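Local coordinates for protein cytosol aminopeptidase (Coxiella burnetii, PDB 3IJ3) that probably acts as a manganese-dependent metalloaminopeptidase of the M17 family, removing residues from the amino-terminal ends of peptides, at residues A[248-262]-A[329-343]. Residues are numbered along the deposited sequence; the frame is centred on the assembly and turned at random.
Sequences VGKGVCFDSGGLDIK and TNTDAEGRVVLADAL. With LI (lithium ion), chain C; SO4 (sulfate ion), chain D; SO4 (sulfate ion), chain F.
Asp-255 and Glu-334 point their carboxylates at each other from opposite directions, planes 62° apart, and a lithium ion bridges one oxygen of each. Asp-255 OD2 binds the ion at 2.3 Å and Glu-334 OE2 at 1.9 Å; Asp-273 and a water complete its shell, while Asn-305 ND2 hydrogen-bonds Asp-255 OD1. Glu-334 CG sits between its own backbone N and carbonyl carbon (chi1 83°), and a bend at chi2 brings OE2 back against both methyls of Val-252. The extended Lys-250 crosses Glu-334 at about a right angle, its CE 3.7 Å from Gly-335 CA; its NZ salt-bridges Asp-273 and hydrogen-bonds a sulfate also held by Gly-335 N and Arg-336 N. Lys-262, bent at its last torsion (chi4 -66°), lays NZ on the syn lone pair of Asp-332 OD1 at 2.9 Å. It also faces Asp-255 OD2, and its charge probably offsets the repulsion between these two carboxylates. Farther along, Thr-331 OG1 donates to Gly-257 O at 2.6 Å, in the carbonyl plane, and accepts from Asp-260 N; Asp-260 OD2 in return takes Thr-331 N on its anti lone pair. At the other end the Leu-339 and Val-248 side chains run past each other in opposite directions, CD2 3.6 Å from CG1. Strand, loop and helix N-terminus thus line the metal centre of an M17 aminopeptidase catalytic domain, where a single lithium ion is bound here.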
loop_
_atom_site.group_PDB
_atom_site.type_symbol
_atom_site.label_atom_id
_atom_site.label_comp_id
_atom_site.label_asym_id
_atom_site.label_seq_id
_atom_site.Cartn_x
_atom_site.Cartn_y
_atom_site.Cartn_z
ATOM N N VAL A 248 -19.778 25.981 19.580
ATOM C CA VAL A 248 -20.028 25.222 18.382
ATOM C C VAL A 248 -19.310 23.880 18.483
ATOM O O VAL A 248 -18.142 23.806 18.861
ATOM C CB VAL A 248 -19.556 25.998 17.169
ATOM C CG1 VAL A 248 -19.814 25.178 15.860
ATOM C CG2 VAL A 248 -20.227 27.383 17.091
ATOM N N GLY A 249 -20.008 22.789 18.174
ATOM C CA GLY A 249 -19.389 21.478 18.236
ATOM C C GLY A 249 -19.677 20.566 17.047
ATOM O O GLY A 249 -20.810 20.439 16.615
ATOM N N LYS A 250 -18.628 19.931 16.536
ATOM C CA LYS A 250 -18.732 19.016 15.402
ATOM C C LYS A 250 -19.427 17.721 15.812
ATOM O O LYS A 250 -18.883 16.937 16.593
ATOM C CB LYS A 250 -17.337 18.735 14.846
ATOM C CG LYS A 250 -17.269 17.660 13.732
ATOM C CD LYS A 250 -15.818 17.350 13.392
ATOM C CE LYS A 250 -15.673 16.035 12.627
ATOM N NZ LYS A 250 -14.211 15.686 12.429
ATOM N N GLY A 251 -20.618 17.490 15.253
ATOM C CA GLY A 251 -21.420 16.320 15.555
ATOM C C GLY A 251 -21.452 15.289 14.447
ATOM O O GLY A 251 -22.529 14.886 14.015
ATOM N N VAL A 252 -20.287 14.826 13.996
ATOM C CA VAL A 252 -20.258 13.780 12.940
ATOM C C VAL A 252 -20.394 12.454 13.690
ATOM O O VAL A 252 -19.421 11.905 14.221
ATOM C CB VAL A 252 -18.997 13.874 12.086
ATOM C CG1 VAL A 252 -18.924 12.747 11.061
ATOM C CG2 VAL A 252 -18.982 15.217 11.362
ATOM N N CYS A 253 -21.624 11.955 13.743
ATOM C CA CYS A 253 -21.965 10.753 14.520
ATOM C C CYS A 253 -21.218 9.501 14.098
ATOM O O CYS A 253 -20.922 8.627 14.934
ATOM C CB CYS A 253 -23.472 10.574 14.558
ATOM S SG CYS A 253 -24.254 11.971 15.494
ATOM N N PHE A 254 -20.930 9.413 12.806
ATOM C CA PHE A 254 -20.047 8.379 12.279
ATOM C C PHE A 254 -19.400 8.930 11.022
ATOM O O PHE A 254 -20.048 9.605 10.219
ATOM C CB PHE A 254 -20.718 7.038 11.973
ATOM C CG PHE A 254 -19.728 5.976 11.672
ATOM C CD1 PHE A 254 -18.971 5.420 12.704
ATOM C CD2 PHE A 254 -19.478 5.564 10.364
ATOM C CE1 PHE A 254 -17.993 4.470 12.446
ATOM C CE2 PHE A 254 -18.507 4.601 10.108
ATOM C CZ PHE A 254 -17.756 4.072 11.138
ATOM N N ASP A 255 -18.094 8.705 10.903
ATOM C CA ASP A 255 -17.358 9.144 9.739
ATOM C C ASP A 255 -16.722 7.957 8.996
ATOM O O ASP A 255 -15.750 7.364 9.457
ATOM C CB ASP A 255 -16.304 10.165 10.152
ATOM C CG ASP A 255 -15.634 10.855 8.962
ATOM O OD1 ASP A 255 -16.070 10.652 7.811
ATOM O OD2 ASP A 255 -14.651 11.590 9.235
ATOM N N SER A 256 -17.301 7.582 7.857
ATOM C CA SER A 256 -16.734 6.541 7.023
ATOM C C SER A 256 -15.640 7.109 6.131
ATOM O O SER A 256 -14.896 6.356 5.491
ATOM C CB SER A 256 -17.799 5.973 6.101
ATOM O OG SER A 256 -18.250 6.984 5.184
ATOM N N GLY A 257 -15.592 8.436 6.055
ATOM C CA GLY A 257 -14.723 9.143 5.148
ATOM C C GLY A 257 -15.458 9.575 3.897
ATOM O O GLY A 257 -15.005 10.481 3.184
ATOM N N GLY A 258 -16.629 8.969 3.641
ATOM C CA GLY A 258 -17.372 9.255 2.416
ATOM C C GLY A 258 -16.688 8.529 1.258
ATOM O O GLY A 258 -15.971 7.533 1.463
ATOM N N LEU A 259 -16.886 9.013 0.028
ATOM C CA LEU A 259 -16.290 8.348 -1.139
ATOM C C LEU A 259 -14.757 8.198 -1.016
ATOM O O LEU A 259 -14.196 7.243 -1.536
ATOM C CB LEU A 259 -16.717 9.055 -2.432
ATOM C CG LEU A 259 -18.191 8.789 -2.793
ATOM C CD1 LEU A 259 -18.651 9.701 -3.935
ATOM C CD2 LEU A 259 -18.354 7.332 -3.157
ATOM N N ASP A 260 -14.111 9.156 -0.338
ATOM C CA ASP A 260 -12.671 9.076 -0.012
ATOM C C ASP A 260 -12.637 8.257 1.296
ATOM O O ASP A 260 -12.318 8.750 2.380
ATOM C CB ASP A 260 -12.081 10.474 0.182
ATOM C CG ASP A 260 -11.983 11.246 -1.114
ATOM O OD1 ASP A 260 -11.554 10.653 -2.138
ATOM O OD2 ASP A 260 -12.302 12.462 -1.130
ATOM N N ILE A 261 -12.955 6.981 1.144
ATOM C CA ILE A 261 -13.164 6.085 2.271
ATOM C C ILE A 261 -11.939 5.870 3.117
ATOM O O ILE A 261 -10.828 5.769 2.610
ATOM C CB ILE A 261 -13.758 4.734 1.776
ATOM C CG1 ILE A 261 -14.360 3.927 2.924
ATOM C CG2 ILE A 261 -12.714 3.912 0.969
ATOM C CD1 ILE A 261 -15.067 2.615 2.422
ATOM N N LYS A 262 -12.151 5.824 4.431
ATOM C CA LYS A 262 -11.068 5.569 5.354
ATOM C C LYS A 262 -10.584 4.102 5.283
ATOM O O LYS A 262 -11.281 3.191 4.817
ATOM C CB LYS A 262 -11.552 5.841 6.799
ATOM C CG LYS A 262 -11.871 7.277 7.121
ATOM C CD LYS A 262 -12.464 7.418 8.511
ATOM C CE LYS A 262 -12.810 8.851 8.851
ATOM N NZ LYS A 262 -11.603 9.733 8.941
ATOM N N THR A 329 -12.332 18.656 -2.181
ATOM C CA THR A 329 -11.135 17.951 -2.637
ATOM C C THR A 329 -10.841 16.719 -1.776
ATOM O O THR A 329 -9.947 15.954 -2.097
ATOM C CB THR A 329 -9.905 18.880 -2.698
ATOM O OG1 THR A 329 -9.755 19.568 -1.472
ATOM C CG2 THR A 329 -10.087 19.921 -3.808
ATOM N N ASN A 330 -11.585 16.554 -0.691
ATOM C CA ASN A 330 -11.446 15.385 0.200
ATOM C C ASN A 330 -12.764 15.248 0.920
ATOM O O ASN A 330 -13.108 16.100 1.748
ATOM C CB ASN A 330 -10.300 15.595 1.184
ATOM C CG ASN A 330 -10.097 14.420 2.129
ATOM O OD1 ASN A 330 -10.805 13.401 2.066
ATOM N ND2 ASN A 330 -9.105 14.557 3.017
ATOM N N THR A 331 -13.522 14.185 0.639
ATOM C CA THR A 331 -14.823 14.034 1.304
ATOM C C THR A 331 -14.673 13.717 2.803
ATOM O O THR A 331 -15.626 13.841 3.566
ATOM C CB THR A 331 -15.679 12.911 0.660
ATOM O OG1 THR A 331 -15.012 11.659 0.822
ATOM C CG2 THR A 331 -15.939 13.183 -0.808
ATOM N N ASP A 332 -13.462 13.339 3.211
ATOM C CA ASP A 332 -13.152 12.977 4.598
ATOM C C ASP A 332 -12.700 14.232 5.406
ATOM O O ASP A 332 -12.360 14.111 6.571
ATOM C CB ASP A 332 -12.113 11.872 4.607
ATOM C CG ASP A 332 -11.904 11.236 5.993
ATOM O OD1 ASP A 332 -12.780 11.319 6.854
ATOM O OD2 ASP A 332 -10.843 10.624 6.193
ATOM N N ALA A 333 -12.675 15.416 4.791
ATOM C CA ALA A 333 -12.422 16.676 5.537
ATOM C C ALA A 333 -13.802 17.340 5.643
ATOM O O ALA A 333 -14.002 18.497 5.287
ATOM C CB ALA A 333 -11.399 17.593 4.803
ATOM N N GLU A 334 -14.770 16.581 6.141
ATOM C CA GLU A 334 -16.187 17.014 6.201
ATOM C C GLU A 334 -16.531 17.848 7.432
ATOM O O GLU A 334 -17.493 18.636 7.429
ATOM C CB GLU A 334 -17.122 15.773 6.195
ATOM C CG GLU A 334 -17.387 15.049 7.544
ATOM C CD GLU A 334 -16.161 14.426 8.178
ATOM O OE1 GLU A 334 -15.222 14.109 7.440
ATOM O OE2 GLU A 334 -16.136 14.266 9.427
ATOM N N GLY A 335 -15.785 17.643 8.508
ATOM C CA GLY A 335 -16.077 18.337 9.773
ATOM C C GLY A 335 -16.013 19.843 9.630
ATOM O O GLY A 335 -16.883 20.573 10.110
ATOM N N ARG A 336 -14.975 20.311 8.980
ATOM C CA ARG A 336 -14.811 21.762 8.777
ATOM C C ARG A 336 -15.912 22.322 7.882
ATOM O O ARG A 336 -16.296 23.485 8.022
ATOM C CB ARG A 336 -13.427 22.048 8.207
ATOM C CG ARG A 336 -13.226 21.620 6.775
ATOM C CD ARG A 336 -11.751 21.455 6.381
ATOM N NE ARG A 336 -11.101 20.374 7.105
ATOM C CZ ARG A 336 -9.841 19.978 6.879
ATOM N NH1 ARG A 336 -9.077 20.575 5.962
ATOM N NH2 ARG A 336 -9.323 19.000 7.593
ATOM N N VAL A 337 -16.395 21.492 6.938
ATOM C CA VAL A 337 -17.483 21.912 6.010
ATOM C C VAL A 337 -18.798 22.149 6.789
ATOM O O VAL A 337 -19.441 23.203 6.622
ATOM C CB VAL A 337 -17.666 20.917 4.853
ATOM C CG1 VAL A 337 -18.870 21.296 3.952
ATOM C CG2 VAL A 337 -16.369 20.807 4.013
ATOM N N VAL A 338 -19.148 21.218 7.684
ATOM C CA VAL A 338 -20.386 21.384 8.458
ATOM C C VAL A 338 -20.221 22.497 9.484
ATOM O O VAL A 338 -21.167 23.264 9.718
ATOM C CB VAL A 338 -20.938 20.075 9.061
ATOM C CG1 VAL A 338 -21.074 19.018 7.918
ATOM C CG2 VAL A 338 -20.079 19.537 10.231
ATOM N N LEU A 339 -19.031 22.611 10.064
ATOM C CA LEU A 339 -18.751 23.687 11.036
ATOM C C LEU A 339 -18.847 25.072 10.395
ATOM O O LEU A 339 -19.250 26.023 11.050
ATOM C CB LEU A 339 -17.377 23.511 11.682
ATOM C CG LEU A 339 -17.291 22.389 12.707
ATOM C CD1 LEU A 339 -15.831 22.169 13.134
ATOM C CD2 LEU A 339 -18.187 22.677 13.914
ATOM N N ALA A 340 -18.461 25.186 9.126
ATOM C CA ALA A 340 -18.518 26.475 8.406
ATOM C C ALA A 340 -19.910 27.094 8.439
ATOM O O ALA A 340 -20.049 28.309 8.616
ATOM C CB ALA A 340 -18.040 26.313 6.942
ATOM N N ASP A 341 -20.939 26.270 8.258
ATOM C CA ASP A 341 -22.310 26.761 8.328
ATOM C C ASP A 341 -22.716 27.160 9.742
ATOM O O ASP A 341 -23.414 28.155 9.926
ATOM C CB ASP A 341 -23.294 25.733 7.785
ATOM C CG ASP A 341 -23.504 25.851 6.283
ATOM O OD1 ASP A 341 -22.897 26.738 5.645
ATOM O OD2 ASP A 341 -24.346 25.084 5.761
ATOM N N ALA A 342 -22.298 26.385 10.739
ATOM C CA ALA A 342 -22.636 26.710 12.129
ATOM C C ALA A 342 -21.943 28.010 12.504
ATOM O O ALA A 342 -22.525 28.859 13.164
ATOM C CB ALA A 342 -22.223 25.558 13.089
ATOM N N LEU A 343 -20.683 28.160 12.097
ATOM C CA LEU A 343 -19.937 29.395 12.376
ATOM C C LEU A 343 -20.532 30.626 11.691
ATOM O O LEU A 343 -20.607 31.709 12.304
ATOM C CB LEU A 343 -18.436 29.247 12.040
ATOM C CG LEU A 343 -17.602 28.338 12.913
ATOM C CD1 LEU A 343 -16.229 28.094 12.250
ATOM C CD2 LEU A 343 -17.447 28.857 14.356
HETATM LI LI LI C . -14.689 13.504 10.457
HETATM S S SO4 D . -12.374 17.592 9.542
HETATM O O1 SO4 D . -13.149 16.439 9.097
HETATM O O2 SO4 D . -12.714 18.689 8.624
HETATM O O3 SO4 D . -12.752 17.840 10.921
HETATM O O4 SO4 D . -10.927 17.309 9.449
HETATM S S SO4 F . -5.914 18.841 5.468
HETATM O O1 SO4 F . -5.704 17.419 5.193
HETATM O O2 SO4 F . -6.782 19.444 4.459
HETATM O O3 SO4 F . -6.460 19.086 6.788
HETATM O O4 SO4 F . -4.599 19.488 5.409
HETATM O O HOH W 1 -10.111 9.126 4.044
HETATM O O HOH W 2 -12.980 13.882 9.673
#